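Local coordinates for penicillin-binding protein 2 (Pbp2) (Helicobacter pylori, PDB 5LP5) that probably cross-links peptidoglycan as a penicillin-binding transpeptidase of cell-wall synthesis, and forms a complex with the cell-shape protein MreC, at residues S579-L582 against Y583-Y587; E194-K197 against L198-K202; N411-K414 against L415-N419; Q291-I294 against Y295-L299; K480-A483 against L484-G487. One frame throughout, in Å; residues are numbered along the deposited sequence.

Contact 1: S579-L582 against Y583-Y587; sequences SNKL and YELGY
Glu584 N reaches back to Asn580 O at 2.7 Å in an almost straight bond (176°), the last firm i to i+4 link before helix 572-584 runs out. One residue further on, the bond from Leu585 N to Lys581 O is already weak. The chain then closes in a Schellman motif: Tyr587 N binds Leu582 O at 2.8 Å, while Gly586 N turns back to Tyr583 O at 3.0 Å. Gly586, with its positive phi of 85°, is the C-prime residue that makes this reversal possible.

The reversal brings Tyr587 back over the helix end, where Leu582 meets it with one branch: CD2 lies 3.8 Å from CD1 of the ring. Leu582 O lies in the ring plane, at its edge. Further round the helix, Lys581 bends at chi2 (60°) and again at chi3, which takes its chain slantwise across Leu585, CD near CD1, and carries NZ to the carboxylate of Glu584. That salt bridge is long and weak, with NZ 3.5 Å from OE1, and Glu584 is exposed.

Asn580 spends its amide on Lys507 and Gly505 of a loop, and the Tyr587 hydroxyl is bonded to Asp236. Helix 237-246 packs alongside, its Leu239 touching both Lys581 and Leu582 and its Arg238 touching Leu585, so the C-terminal helix is held between that helix and the loop at Ser506 to Ile508.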
loop_
_atom_site.group_PDB
_atom_site.type_symbol
_atom_site.label_atom_id
_atom_site.label_comp_id
_atom_site.label_asym_id
_atom_site.label_seq_id
_atom_site.Cartn_x
_atom_site.Cartn_y
_atom_site.Cartn_z
ATOM N N SER A 579 -28.694 -14.878 12.803
ATOM C CA SER A 579 -28.516 -15.501 14.134
ATOM C C SER A 579 -27.958 -16.940 14.051
ATOM O O SER A 579 -27.246 -17.393 14.960
ATOM C CB SER A 579 -29.826 -15.486 14.926
ATOM O OG SER A 579 -30.728 -16.444 14.415
ATOM N N ASN A 580 -28.294 -17.634 12.959
ATOM C CA ASN A 580 -27.756 -18.957 12.646
ATOM C C ASN A 580 -26.290 -18.919 12.213
ATOM O O ASN A 580 -25.505 -19.806 12.562
ATOM C CB ASN A 580 -28.579 -19.618 11.532
ATOM C CG ASN A 580 -29.871 -20.236 12.035
ATOM O OD1 ASN A 580 -30.155 -20.253 13.237
ATOM N ND2 ASN A 580 -30.654 -20.764 11.110
ATOM N N LYS A 581 -25.936 -17.915 11.416
ATOM C CA LYS A 581 -24.548 -17.700 11.003
ATOM C C LYS A 581 -23.624 -17.467 12.223
ATOM O O LYS A 581 -22.485 -17.909 12.235
ATOM C CB LYS A 581 -24.477 -16.524 10.019
ATOM C CG LYS A 581 -23.101 -16.190 9.446
ATOM C CD LYS A 581 -22.475 -17.333 8.668
ATOM C CE LYS A 581 -23.240 -17.668 7.405
ATOM N NZ LYS A 581 -22.508 -18.753 6.680
ATOM N N LEU A 582 -24.122 -16.777 13.249
ATOM C CA LEU A 582 -23.364 -16.575 14.499
ATOM C C LEU A 582 -23.225 -17.887 15.293
ATOM O O LEU A 582 -22.277 -18.072 16.055
ATOM C CB LEU A 582 -24.048 -15.519 15.377
ATOM C CG LEU A 582 -24.135 -14.087 14.822
ATOM C CD1 LEU A 582 -25.143 -13.244 15.590
ATOM C CD2 LEU A 582 -22.790 -13.381 14.851
ATOM N N TYR A 583 -24.203 -18.769 15.120
ATOM C CA TYR A 583 -24.216 -20.086 15.731
ATOM C C TYR A 583 -23.228 -20.967 15.002
ATOM O O TYR A 583 -22.333 -21.555 15.602
ATOM C CB TYR A 583 -25.628 -20.678 15.590
ATOM C CG TYR A 583 -25.869 -22.019 16.249
ATOM C CD1 TYR A 583 -25.976 -22.123 17.622
ATOM C CD2 TYR A 583 -26.027 -23.178 15.490
ATOM C CE1 TYR A 583 -26.197 -23.345 18.231
ATOM C CE2 TYR A 583 -26.252 -24.400 16.092
ATOM C CZ TYR A 583 -26.337 -24.471 17.463
ATOM O OH TYR A 583 -26.582 -25.675 18.065
ATOM N N GLU A 584 -23.415 -21.042 13.691
ATOM C CA GLU A 584 -22.508 -21.732 12.794
ATOM C C GLU A 584 -21.040 -21.401 13.083
ATOM O O GLU A 584 -20.178 -22.285 12.996
ATOM C CB GLU A 584 -22.855 -21.349 11.358
ATOM C CG GLU A 584 -22.224 -22.206 10.282
ATOM C CD GLU A 584 -22.654 -21.780 8.884
ATOM O OE1 GLU A 584 -23.796 -21.259 8.699
ATOM O OE2 GLU A 584 -21.832 -21.966 7.954
ATOM N N LEU A 585 -20.752 -20.145 13.426
ATOM C CA LEU A 585 -19.365 -19.698 13.595
ATOM C C LEU A 585 -18.927 -19.615 15.065
ATOM O O LEU A 585 -17.824 -19.156 15.374
ATOM C CB LEU A 585 -19.141 -18.357 12.900
ATOM C CG LEU A 585 -19.411 -18.261 11.392
ATOM C CD1 LEU A 585 -19.360 -16.791 10.932
ATOM C CD2 LEU A 585 -18.430 -19.099 10.572
ATOM N N GLY A 586 -19.781 -20.075 15.966
ATOM C CA GLY A 586 -19.379 -20.289 17.356
ATOM C C GLY A 586 -19.447 -19.099 18.289
ATOM O O GLY A 586 -18.950 -19.178 19.425
ATOM N N TYR A 587 -20.084 -18.011 17.856
ATOM C CA TYR A 587 -20.226 -16.835 18.724
ATOM C C TYR A 587 -21.157 -17.133 19.925
ATOM O O TYR A 587 -21.092 -16.475 20.979
ATOM C CB TYR A 587 -20.761 -15.640 17.928
ATOM C CG TYR A 587 -19.738 -14.930 17.038
ATOM C CD1 TYR A 587 -19.623 -15.244 15.682
ATOM C CD2 TYR A 587 -18.923 -13.934 17.536
ATOM C CE1 TYR A 587 -18.715 -14.605 14.863
ATOM C CE2 TYR A 587 -18.015 -13.288 16.725
ATOM C CZ TYR A 587 -17.914 -13.626 15.387
ATOM O OH TYR A 587 -16.993 -12.981 14.569
#

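Contact 2: E194-K197 against L198-K202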
loop_
_atom_site.group_PDB
_atom_site.type_symbol
_atom_site.label_atom_id
_atom_site.label_comp_id
_atom_site.label_asym_id
_atom_site.label_seq_id
_atom_site.Cartn_x
_atom_site.Cartn_y
_atom_site.Cartn_z
ATOM N N GLU A 194 -12.243 9.142 9.821
ATOM C CA GLU A 194 -12.313 9.248 11.274
ATOM C C GLU A 194 -10.930 8.986 11.896
ATOM O O GLU A 194 -10.512 9.691 12.812
ATOM C CB GLU A 194 -13.381 8.301 11.839
ATOM C CG GLU A 194 -13.598 8.376 13.355
ATOM C CD GLU A 194 -14.479 9.508 13.824
ATOM O OE1 GLU A 194 -15.128 10.166 12.996
ATOM O OE2 GLU A 194 -14.549 9.721 15.042
ATOM N N TYR A 195 -10.206 8.006 11.373
ATOM C CA TYR A 195 -8.929 7.630 11.958
ATOM C C TYR A 195 -7.766 8.010 11.056
ATOM O O TYR A 195 -6.751 7.299 11.004
ATOM C CB TYR A 195 -8.926 6.130 12.315
ATOM C CG TYR A 195 -9.791 5.804 13.529
ATOM C CD1 TYR A 195 -11.064 5.264 13.380
ATOM C CD2 TYR A 195 -9.334 6.067 14.825
ATOM C CE1 TYR A 195 -11.847 4.989 14.484
ATOM C CE2 TYR A 195 -10.111 5.783 15.921
ATOM C CZ TYR A 195 -11.366 5.250 15.746
ATOM O OH TYR A 195 -12.155 4.962 16.841
ATOM N N ASN A 196 -7.896 9.158 10.374
ATOM C CA ASN A 196 -6.882 9.580 9.399
ATOM C C ASN A 196 -5.524 9.778 10.038
ATOM O O ASN A 196 -4.523 9.248 9.563
ATOM C CB ASN A 196 -7.256 10.874 8.725
ATOM C CG ASN A 196 -6.415 11.134 7.492
ATOM O OD1 ASN A 196 -6.564 10.442 6.496
ATOM N ND2 ASN A 196 -5.531 12.126 7.545
ATOM N N LYS A 197 -5.500 10.556 11.117
ATOM C CA LYS A 197 -4.263 10.828 11.830
ATOM C C LYS A 197 -3.520 9.563 12.198
ATOM O O LYS A 197 -2.317 9.471 11.972
ATOM C CB LYS A 197 -4.544 11.625 13.094
ATOM C CG LYS A 197 -4.918 13.058 12.814
ATOM C CD LYS A 197 -4.676 13.930 14.033
ATOM C CE LYS A 197 -5.231 15.334 13.823
ATOM N NZ LYS A 197 -6.716 15.323 13.659
ATOM N N LEU A 198 -4.235 8.600 12.768
ATOM C CA LEU A 198 -3.644 7.302 13.104
ATOM C C LEU A 198 -3.077 6.611 11.869
ATOM O O LEU A 198 -1.900 6.295 11.814
ATOM C CB LEU A 198 -4.684 6.400 13.780
ATOM C CG LEU A 198 -4.266 4.966 14.099
ATOM C CD1 LEU A 198 -3.202 4.989 15.169
ATOM C CD2 LEU A 198 -5.421 4.099 14.567
ATOM N N LEU A 199 -3.938 6.394 10.882
ATOM C CA LEU A 199 -3.595 5.597 9.693
ATOM C C LEU A 199 -2.428 6.186 8.902
ATOM O O LEU A 199 -1.586 5.457 8.352
ATOM C CB LEU A 199 -4.826 5.450 8.792
ATOM C CG LEU A 199 -5.892 4.523 9.387
ATOM C CD1 LEU A 199 -7.252 4.733 8.720
ATOM C CD2 LEU A 199 -5.444 3.067 9.268
ATOM N N GLN A 200 -2.389 7.511 8.871
ATOM C CA GLN A 200 -1.376 8.232 8.126
ATOM C C GLN A 200 -0.028 8.165 8.818
ATOM O O GLN A 200 1.008 8.081 8.172
ATOM C CB GLN A 200 -1.782 9.696 7.974
ATOM C CG GLN A 200 -0.880 10.462 7.033
ATOM C CD GLN A 200 -1.614 11.569 6.332
ATOM O OE1 GLN A 200 -1.996 12.565 6.953
ATOM N NE2 GLN A 200 -1.842 11.392 5.029
ATOM N N GLY A 201 -0.040 8.230 10.136
ATOM C CA GLY A 201 1.203 8.248 10.894
ATOM C C GLY A 201 1.909 9.590 10.880
ATOM O O GLY A 201 1.381 10.564 10.369
ATOM N N LYS A 202 3.109 9.631 11.453
ATOM C CA LYS A 202 3.890 10.869 11.587
ATOM C C LYS A 202 5.105 10.796 10.666
ATOM O O LYS A 202 5.746 9.745 10.572
ATOM C CB LYS A 202 4.369 11.078 13.027
ATOM C CG LYS A 202 3.279 10.974 14.078
ATOM C CD LYS A 202 3.822 10.473 15.414
ATOM C CE LYS A 202 4.585 11.564 16.148
ATOM N NZ LYS A 202 3.677 12.657 16.603
#
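The ring of Tyr195 meets Leu198 obliquely, its CD2 lying 4.4 Å from CD2 of the leucine, a loose apolar touch. The two flat amides nearby, of Asn196 and Gln200, are turned 76° against each other, and ND2 of Asn196 stands 3.6 Å from OE1 of Gln200. The other end of the asparagine amide is taken up outside: OD1 accepts from Gly187 N and from Arg53.

Leu199 approaches the tyrosine from its backbone end. Its CG, anti to its own carbonyl carbon (chi1 -71°), comes 3.3 Å from Tyr195 O, and CD1 reaches 4.2 Å from the tyrosine CB. The two leucines thus border Tyr195 at different points, Leu198 at the ring and Leu199 at the CB and carbonyl.

Tyr195 stands at the N-cap position of the short helix 196-200, directly after helix 190-194 ends, so it is the joint between two helices in the family's dimerisation domain. Its carbonyl takes a nearly straight bond from Leu199 N, 3.0 Å long at 172°. Asn196 O is bound by Gln200 N at 2.8 Å, and Lys197 O by Gly201 N at 3.2 Å, after which Gly201 leaves the helix with positive phi. Leu231 of strand 231-232 touches Tyr195, Leu198 and Leu199 alike, while the tyrosine hydroxyl bonds Asp399 of the transpeptidase domain.

Contact 3: N411-K414 against L415-N419; sequences NLWK and LKRFN
Trp413 and Arg417 lie side by side and point the same way, one helical turn apart. The indole uses CZ2: it sits over one face of the guanidinium, 3.7 Å from NH1 and 3.8 Å from CD of the arginine. Seen from the tryptophan, NH1 stands at the ring edge, near its plane, and the two planes are 65° apart, so the charge meets the rim of the indole and this is not a cation-pi stack. With CG anti to the backbone N in both residues (Trp413 chi1 175°), the two side chains leave the helix alike; the arginine then bends at chi2 and chi3 to bring its end to CZ2.

Both side chains stem from helix 411-418, in the transpeptidase domain. Arg417 N binds Trp413 O at 3.0 Å, and Phe418 N binds Lys414 O at 2.9 Å. A second, weak bond to Lys414 O comes from Asn419 N, where the chain turns out of the helix with positive phi.

Lys414 stretches out fully and gives its ammonium to a salt bridge with Asp426 and a hydrogen bond to Asp421 O. At the helix start Asp410 OD1 accepts from Trp413 N, and Ile407 touches both Trp413 and Arg417.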
loop_
_atom_site.group_PDB
_atom_site.type_symbol
_atom_site.label_atom_id
_atom_site.label_comp_id
_atom_site.label_asym_id
_atom_site.label_seq_id
_atom_site.Cartn_x
_atom_site.Cartn_y
_atom_site.Cartn_z
ATOM N N ASN A 411 -43.504 18.832 22.912
ATOM C CA ASN A 411 -44.213 20.089 22.950
ATOM C C ASN A 411 -43.363 21.228 22.383
ATOM O O ASN A 411 -43.709 21.888 21.406
ATOM C CB ASN A 411 -44.533 20.353 24.430
ATOM C CG ASN A 411 -45.286 21.627 24.653
ATOM O OD1 ASN A 411 -46.141 22.002 23.854
ATOM N ND2 ASN A 411 -44.994 22.296 25.763
ATOM N N LEU A 412 -42.220 21.427 23.014
ATOM C CA LEU A 412 -41.346 22.559 22.710
ATOM C C LEU A 412 -40.747 22.445 21.333
ATOM O O LEU A 412 -40.365 23.452 20.747
ATOM C CB LEU A 412 -40.189 22.648 23.705
ATOM C CG LEU A 412 -40.459 23.112 25.140
ATOM C CD1 LEU A 412 -41.321 22.136 25.953
ATOM C CD2 LEU A 412 -39.117 23.324 25.828
ATOM N N TRP A 413 -40.621 21.223 20.832
ATOM C CA TRP A 413 -40.024 21.011 19.528
ATOM C C TRP A 413 -40.978 21.393 18.395
ATOM O O TRP A 413 -40.577 22.065 17.429
ATOM C CB TRP A 413 -39.610 19.563 19.358
ATOM C CG TRP A 413 -39.113 19.321 17.986
ATOM C CD1 TRP A 413 -37.870 19.599 17.502
ATOM C CD2 TRP A 413 -39.868 18.798 16.888
ATOM N NE1 TRP A 413 -37.807 19.276 16.171
ATOM C CE2 TRP A 413 -39.021 18.781 15.775
ATOM C CE3 TRP A 413 -41.184 18.357 16.741
ATOM C CZ2 TRP A 413 -39.438 18.316 14.535
ATOM C CZ3 TRP A 413 -41.592 17.891 15.509
ATOM C CH2 TRP A 413 -40.723 17.881 14.423
ATOM N N LYS A 414 -42.233 20.950 18.511
ATOM C CA LYS A 414 -43.250 21.268 17.507
ATOM C C LYS A 414 -43.430 22.776 17.430
ATOM O O LYS A 414 -43.618 23.341 16.332
ATOM C CB LYS A 414 -44.587 20.605 17.831
ATOM C CG LYS A 414 -45.602 20.698 16.701
ATOM C CD LYS A 414 -46.876 19.934 17.000
ATOM C CE LYS A 414 -47.702 19.809 15.734
ATOM N NZ LYS A 414 -49.110 19.438 16.013
ATOM N N LEU A 415 -43.337 23.433 18.585
ATOM C CA LEU A 415 -43.439 24.881 18.605
ATOM C C LEU A 415 -42.295 25.559 17.849
ATOM O O LEU A 415 -42.522 26.489 17.108
ATOM C CB LEU A 415 -43.503 25.420 20.029
ATOM C CG LEU A 415 -44.837 25.468 20.777
ATOM C CD1 LEU A 415 -44.670 26.422 21.953
ATOM C CD2 LEU A 415 -46.033 25.893 19.935
ATOM N N LYS A 416 -41.072 25.086 18.030
ATOM C CA LYS A 416 -39.926 25.697 17.361
ATOM C C LYS A 416 -39.871 25.424 15.863
ATOM O O LYS A 416 -39.324 26.235 15.112
ATOM C CB LYS A 416 -38.607 25.243 17.982
ATOM C CG LYS A 416 -37.399 26.025 17.474
ATOM C CD LYS A 416 -36.076 25.413 17.917
ATOM C CE LYS A 416 -34.908 26.340 17.592
ATOM N NZ LYS A 416 -33.608 25.782 18.050
ATOM N N ARG A 417 -40.412 24.302 15.411
ATOM C CA ARG A 417 -40.312 23.997 13.984
ATOM C C ARG A 417 -41.522 24.436 13.196
ATOM O O ARG A 417 -41.362 24.997 12.125
ATOM C CB ARG A 417 -40.053 22.517 13.723
ATOM C CG ARG A 417 -39.779 22.179 12.254
ATOM C CD ARG A 417 -38.655 21.163 12.090
ATOM N NE ARG A 417 -38.907 20.219 11.002
ATOM C CZ ARG A 417 -38.213 19.095 10.802
ATOM N NH1 ARG A 417 -37.202 18.760 11.598
ATOM N NH2 ARG A 417 -38.525 18.296 9.790
ATOM N N PHE A 418 -42.716 24.149 13.712
ATOM C CA PHE A 418 -43.978 24.440 13.020
ATOM C C PHE A 418 -44.750 25.657 13.587
ATOM O O PHE A 418 -45.654 26.189 12.932
ATOM C CB PHE A 418 -44.904 23.201 13.053
ATOM C CG PHE A 418 -44.410 22.006 12.256
ATOM C CD1 PHE A 418 -43.221 22.041 11.534
ATOM C CD2 PHE A 418 -45.173 20.843 12.225
ATOM C CE1 PHE A 418 -42.808 20.942 10.810
ATOM C CE2 PHE A 418 -44.758 19.742 11.508
ATOM C CZ PHE A 418 -43.573 19.795 10.802
ATOM N N ASN A 419 -44.410 26.072 14.803
ATOM C CA ASN A 419 -45.190 27.064 15.573
ATOM C C ASN A 419 -46.639 26.679 15.820
ATOM O O ASN A 419 -47.494 27.550 15.985
ATOM C CB ASN A 419 -45.138 28.442 14.939
ATOM C CG ASN A 419 -43.803 29.110 15.129
ATOM O OD1 ASN A 419 -43.626 29.941 16.034
ATOM N ND2 ASN A 419 -42.835 28.739 14.278
#

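Contact 4: Q291-I294 against Y295-L299; sequences QDDI and YNPLL
Two hydrogen bonds tie Asp293 to the residues that follow it. Its OD1 takes Tyr295 N at 3.0 Å, the donor coming in from above the carboxylate plane, 48° out of it; a side-chain oxygen bonded to the backbone N two residues on is the signature of an Asx turn. The main-chain carbonyl of the same aspartate takes Asn296 N at 3.2 Å and closes a type I beta turn from Asp293 to Asn296. One residue therefore holds the turn through both side chain and backbone. CG lies anti to the backbone N (chi1 -175°), which swings the carboxylate forward over the turn.

Van der Waals contacts surround these bonds. Pro297 CG comes 3.5 Å from Asp293 OD2, and CB of the aspartate lies 3.7 Å from that same proline carbon, so the pyrrolidine ring packs against the carboxylate. The apolar contact is that of Ile294, which sets its CG2 over the centre of one face of the Tyr295 ring, 4.3 Å above the plane, a contact between sequence neighbours.

Beyond the turn, Arg301 gathers the carbonyls of Tyr295 and Asn296, and the Tyr295 ring makes a cation-pi contact with Arg251. A second type I turn, Asn296 to Leu299, follows directly. From the end of helix 284-291 the chain runs on as a loop, which packs back on that helix through Pro297 at Leu290 and Leu298 at Trp287, while Leu299 O bonds Ser269 of strand 264-270.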
loop_
_atom_site.group_PDB
_atom_site.type_symbol
_atom_site.label_atom_id
_atom_site.label_comp_id
_atom_site.label_asym_id
_atom_site.label_seq_id
_atom_site.Cartn_x
_atom_site.Cartn_y
_atom_site.Cartn_z
ATOM N N GLN A 291 -24.375 8.798 -8.543
ATOM C CA GLN A 291 -25.223 9.939 -8.225
ATOM C C GLN A 291 -26.636 9.726 -8.738
ATOM O O GLN A 291 -27.594 9.997 -8.029
ATOM C CB GLN A 291 -24.629 11.173 -8.884
ATOM C CG GLN A 291 -25.027 12.487 -8.276
ATOM C CD GLN A 291 -24.277 13.629 -8.926
ATOM O OE1 GLN A 291 -23.990 13.599 -10.143
ATOM N NE2 GLN A 291 -23.951 14.654 -8.125
ATOM N N ASP A 292 -26.739 9.238 -9.977
ATOM C CA ASP A 292 -28.034 9.051 -10.666
ATOM C C ASP A 292 -28.683 7.676 -10.468
ATOM O O ASP A 292 -29.795 7.440 -10.955
ATOM C CB ASP A 292 -27.916 9.353 -12.164
ATOM C CG ASP A 292 -27.753 10.831 -12.445
ATOM O OD1 ASP A 292 -27.922 11.650 -11.502
ATOM O OD2 ASP A 292 -27.466 11.180 -13.613
ATOM N N ASP A 293 -28.007 6.778 -9.758
ATOM C CA ASP A 293 -28.684 5.598 -9.208
ATOM C C ASP A 293 -29.726 6.138 -8.229
ATOM O O ASP A 293 -29.399 6.837 -7.266
ATOM C CB ASP A 293 -27.700 4.644 -8.512
ATOM C CG ASP A 293 -28.356 3.357 -8.036
ATOM O OD1 ASP A 293 -29.595 3.285 -7.976
ATOM O OD2 ASP A 293 -27.619 2.404 -7.700
ATOM N N ILE A 294 -30.986 5.848 -8.509
ATOM C CA ILE A 294 -32.069 6.355 -7.686
ATOM C C ILE A 294 -32.029 5.780 -6.266
ATOM O O ILE A 294 -32.511 6.425 -5.340
ATOM C CB ILE A 294 -33.457 6.114 -8.355
ATOM C CG1 ILE A 294 -34.596 6.651 -7.488
ATOM C CG2 ILE A 294 -33.706 4.634 -8.631
ATOM C CD1 ILE A 294 -34.362 8.047 -6.954
ATOM N N TYR A 295 -31.447 4.590 -6.080
ATOM C CA TYR A 295 -31.430 3.976 -4.760
ATOM C C TYR A 295 -30.363 4.582 -3.872
ATOM O O TYR A 295 -30.209 4.172 -2.727
ATOM C CB TYR A 295 -31.202 2.491 -4.854
ATOM C CG TYR A 295 -32.266 1.754 -5.593
ATOM C CD1 TYR A 295 -33.600 1.873 -5.249
ATOM C CD2 TYR A 295 -31.930 0.883 -6.621
ATOM C CE1 TYR A 295 -34.579 1.151 -5.935
ATOM C CE2 TYR A 295 -32.890 0.160 -7.309
ATOM C CZ TYR A 295 -34.210 0.295 -6.968
ATOM O OH TYR A 295 -35.145 -0.427 -7.660
ATOM N N ASN A 296 -29.608 5.538 -4.401
ATOM C CA ASN A 296 -28.748 6.390 -3.577
ATOM C C ASN A 296 -27.653 5.586 -2.839
ATOM O O ASN A 296 -27.736 5.354 -1.635
ATOM C CB ASN A 296 -29.644 7.173 -2.610
ATOM C CG ASN A 296 -28.935 8.315 -1.943
ATOM O OD1 ASN A 296 -27.797 8.656 -2.278
ATOM N ND2 ASN A 296 -29.605 8.914 -0.978
ATOM N N PRO A 297 -26.625 5.145 -3.576
ATOM C CA PRO A 297 -25.551 4.312 -3.041
ATOM C C PRO A 297 -24.642 5.035 -2.054
ATOM O O PRO A 297 -24.054 4.389 -1.175
ATOM C CB PRO A 297 -24.738 3.929 -4.283
ATOM C CG PRO A 297 -25.630 4.179 -5.432
ATOM C CD PRO A 297 -26.451 5.360 -5.017
ATOM N N LEU A 298 -24.519 6.351 -2.200
ATOM C CA LEU A 298 -23.610 7.097 -1.352
ATOM C C LEU A 298 -24.171 7.297 0.038
ATOM O O LEU A 298 -23.476 7.795 0.911
ATOM C CB LEU A 298 -23.306 8.448 -1.960
ATOM C CG LEU A 298 -22.538 8.384 -3.269
ATOM C CD1 LEU A 298 -22.428 9.805 -3.799
ATOM C CD2 LEU A 298 -21.158 7.739 -3.128
ATOM N N LEU A 299 -25.425 6.905 0.245
ATOM C CA LEU A 299 -26.072 7.098 1.526
ATOM C C LEU A 299 -25.672 6.009 2.510
ATOM O O LEU A 299 -25.819 4.807 2.234
ATOM C CB LEU A 299 -27.589 7.129 1.365
ATOM C CG LEU A 299 -28.388 7.455 2.638
ATOM C CD1 LEU A 299 -28.161 8.882 3.095
ATOM C CD2 LEU A 299 -29.879 7.198 2.463
#

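Contact 5: K480-A483 against L484-G487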
loop_
_atom_site.group_PDB
_atom_site.type_symbol
_atom_site.label_atom_id
_atom_site.label_comp_id
_atom_site.label_asym_id
_atom_site.label_seq_id
_atom_site.Cartn_x
_atom_site.Cartn_y
_atom_site.Cartn_z
ATOM N N LYS A 480 -38.259 -3.377 35.704
ATOM C CA LYS A 480 -39.315 -3.495 34.709
ATOM C C LYS A 480 -38.811 -4.015 33.362
ATOM O O LYS A 480 -39.599 -4.500 32.551
ATOM C CB LYS A 480 -40.023 -2.155 34.532
ATOM C CG LYS A 480 -40.735 -1.674 35.784
ATOM C CD LYS A 480 -41.808 -2.647 36.257
ATOM C CE LYS A 480 -42.210 -2.398 37.704
ATOM N NZ LYS A 480 -43.085 -3.493 38.193
ATOM N N LEU A 481 -37.502 -3.936 33.130
ATOM C CA LEU A 481 -36.915 -4.443 31.886
ATOM C C LEU A 481 -37.289 -5.896 31.601
ATOM O O LEU A 481 -37.574 -6.253 30.452
ATOM C CB LEU A 481 -35.387 -4.291 31.883
ATOM C CG LEU A 481 -34.853 -2.860 31.781
ATOM C CD1 LEU A 481 -33.338 -2.842 31.837
ATOM C CD2 LEU A 481 -35.337 -2.178 30.512
ATOM N N GLN A 482 -37.283 -6.743 32.628
ATOM C CA GLN A 482 -37.536 -8.157 32.372
ATOM C C GLN A 482 -38.903 -8.341 31.733
ATOM O O GLN A 482 -39.056 -9.073 30.748
ATOM C CB GLN A 482 -37.428 -9.015 33.618
ATOM C CG GLN A 482 -37.344 -10.473 33.200
ATOM C CD GLN A 482 -37.058 -11.419 34.322
ATOM O OE1 GLN A 482 -37.099 -11.062 35.499
ATOM N NE2 GLN A 482 -36.760 -12.655 33.961
ATOM N N ALA A 483 -39.889 -7.654 32.300
ATOM C CA ALA A 483 -41.226 -7.638 31.742
ATOM C C ALA A 483 -41.159 -7.386 30.252
ATOM O O ALA A 483 -41.742 -8.129 29.454
ATOM C CB ALA A 483 -42.051 -6.562 32.403
ATOM N N LEU A 484 -40.426 -6.340 29.888
ATOM C CA LEU A 484 -40.276 -5.948 28.486
ATOM C C LEU A 484 -39.614 -7.056 27.661
ATOM O O LEU A 484 -40.033 -7.329 26.533
ATOM C CB LEU A 484 -39.463 -4.660 28.376
ATOM C CG LEU A 484 -40.037 -3.451 29.121
ATOM C CD1 LEU A 484 -39.084 -2.261 29.090
ATOM C CD2 LEU A 484 -41.395 -3.060 28.560
ATOM N N ARG A 485 -38.588 -7.688 28.230
ATOM C CA ARG A 485 -37.890 -8.770 27.543
ATOM C C ARG A 485 -38.816 -9.948 27.278
ATOM O O ARG A 485 -38.786 -10.547 26.183
ATOM C CB ARG A 485 -36.678 -9.227 28.346
ATOM C CG ARG A 485 -35.557 -8.202 28.345
ATOM C CD ARG A 485 -34.279 -8.773 28.900
ATOM N NE ARG A 485 -34.347 -8.884 30.350
ATOM C CZ ARG A 485 -33.821 -8.017 31.211
ATOM N NH1 ARG A 485 -33.171 -6.933 30.802
ATOM N NH2 ARG A 485 -33.949 -8.240 32.510
ATOM N N VAL A 486 -39.642 -10.261 28.280
ATOM C CA VAL A 486 -40.600 -11.363 28.174
ATOM C C VAL A 486 -41.560 -11.084 27.023
ATOM O O VAL A 486 -41.915 -11.986 26.258
ATOM C CB VAL A 486 -41.388 -11.595 29.496
ATOM C CG1 VAL A 486 -42.479 -12.659 29.308
ATOM C CG2 VAL A 486 -40.444 -12.005 30.632
ATOM N N GLY A 487 -41.976 -9.832 26.903
ATOM C CA GLY A 487 -42.794 -9.428 25.777
ATOM C C GLY A 487 -42.085 -9.708 24.458
ATOM O O GLY A 487 -42.650 -10.373 23.582
#
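Arg485 folds back over the preceding turn of its helix. Its CG lies anti to the carbonyl carbon (chi1 -71°), and a bend at chi3 (-75°) lays the guanidinium over the backbone between Leu481 and Gln482: Leu481 C sits 4.1 Å from the plane, over its centre, and Gln482 N lies on the same face nearer the rim. NH1 comes 3.6 Å from Leu481 CB and NH2 3.7 Å from Gln482 CB. What fixes this rotation is probably the bond from NH1 to Ile451 O, its partner outside the helix.

Gln482 is extended and crosses Arg485 at about a right angle. Leu481 and Leu484 meet through single methyls, CD2 to CD1 at 4.0 Å. Val486 leans one branch back, its CG2 3.2 Å from Gln482 O.

Regular i to i+4 bonds run underneath, with Arg485 N to Leu481 O and Val486 N to Gln482 O both 2.8 Å.

This part of helix 475-493 is wedged among three others in the transpeptidase domain. Leu484 touches helix 314-324 at Met315 and Leu319, helix 359-364 at Leu359 and Ile363, and helix 441-453 at Ile451, while Lys480 forms a salt bridge with Glu329.

Along the chain the order is contact 2, contact 4, contact 3, contact 5, contact 1. Contact 2 lies in the dimerisation domain, contacts 3, 4 and 5 in the transpeptidase domain, and contact 1 ends helix 572-584 close to the C-terminus. None touches another. Contacts 1 and 5 are the closest pair, about 25 Å between centres, while contacts 2 and 5, centres about 43 Å apart, lie on opposite sides of the chain's centre. Four concern helices or helix ends and contact 4 a loop. They are spread over both domains of an elongated chain, and contact 5 packs on helix 314-324, which starts at a probable SxxK motif like those that carry the active-site serine in penicillin-binding proteins.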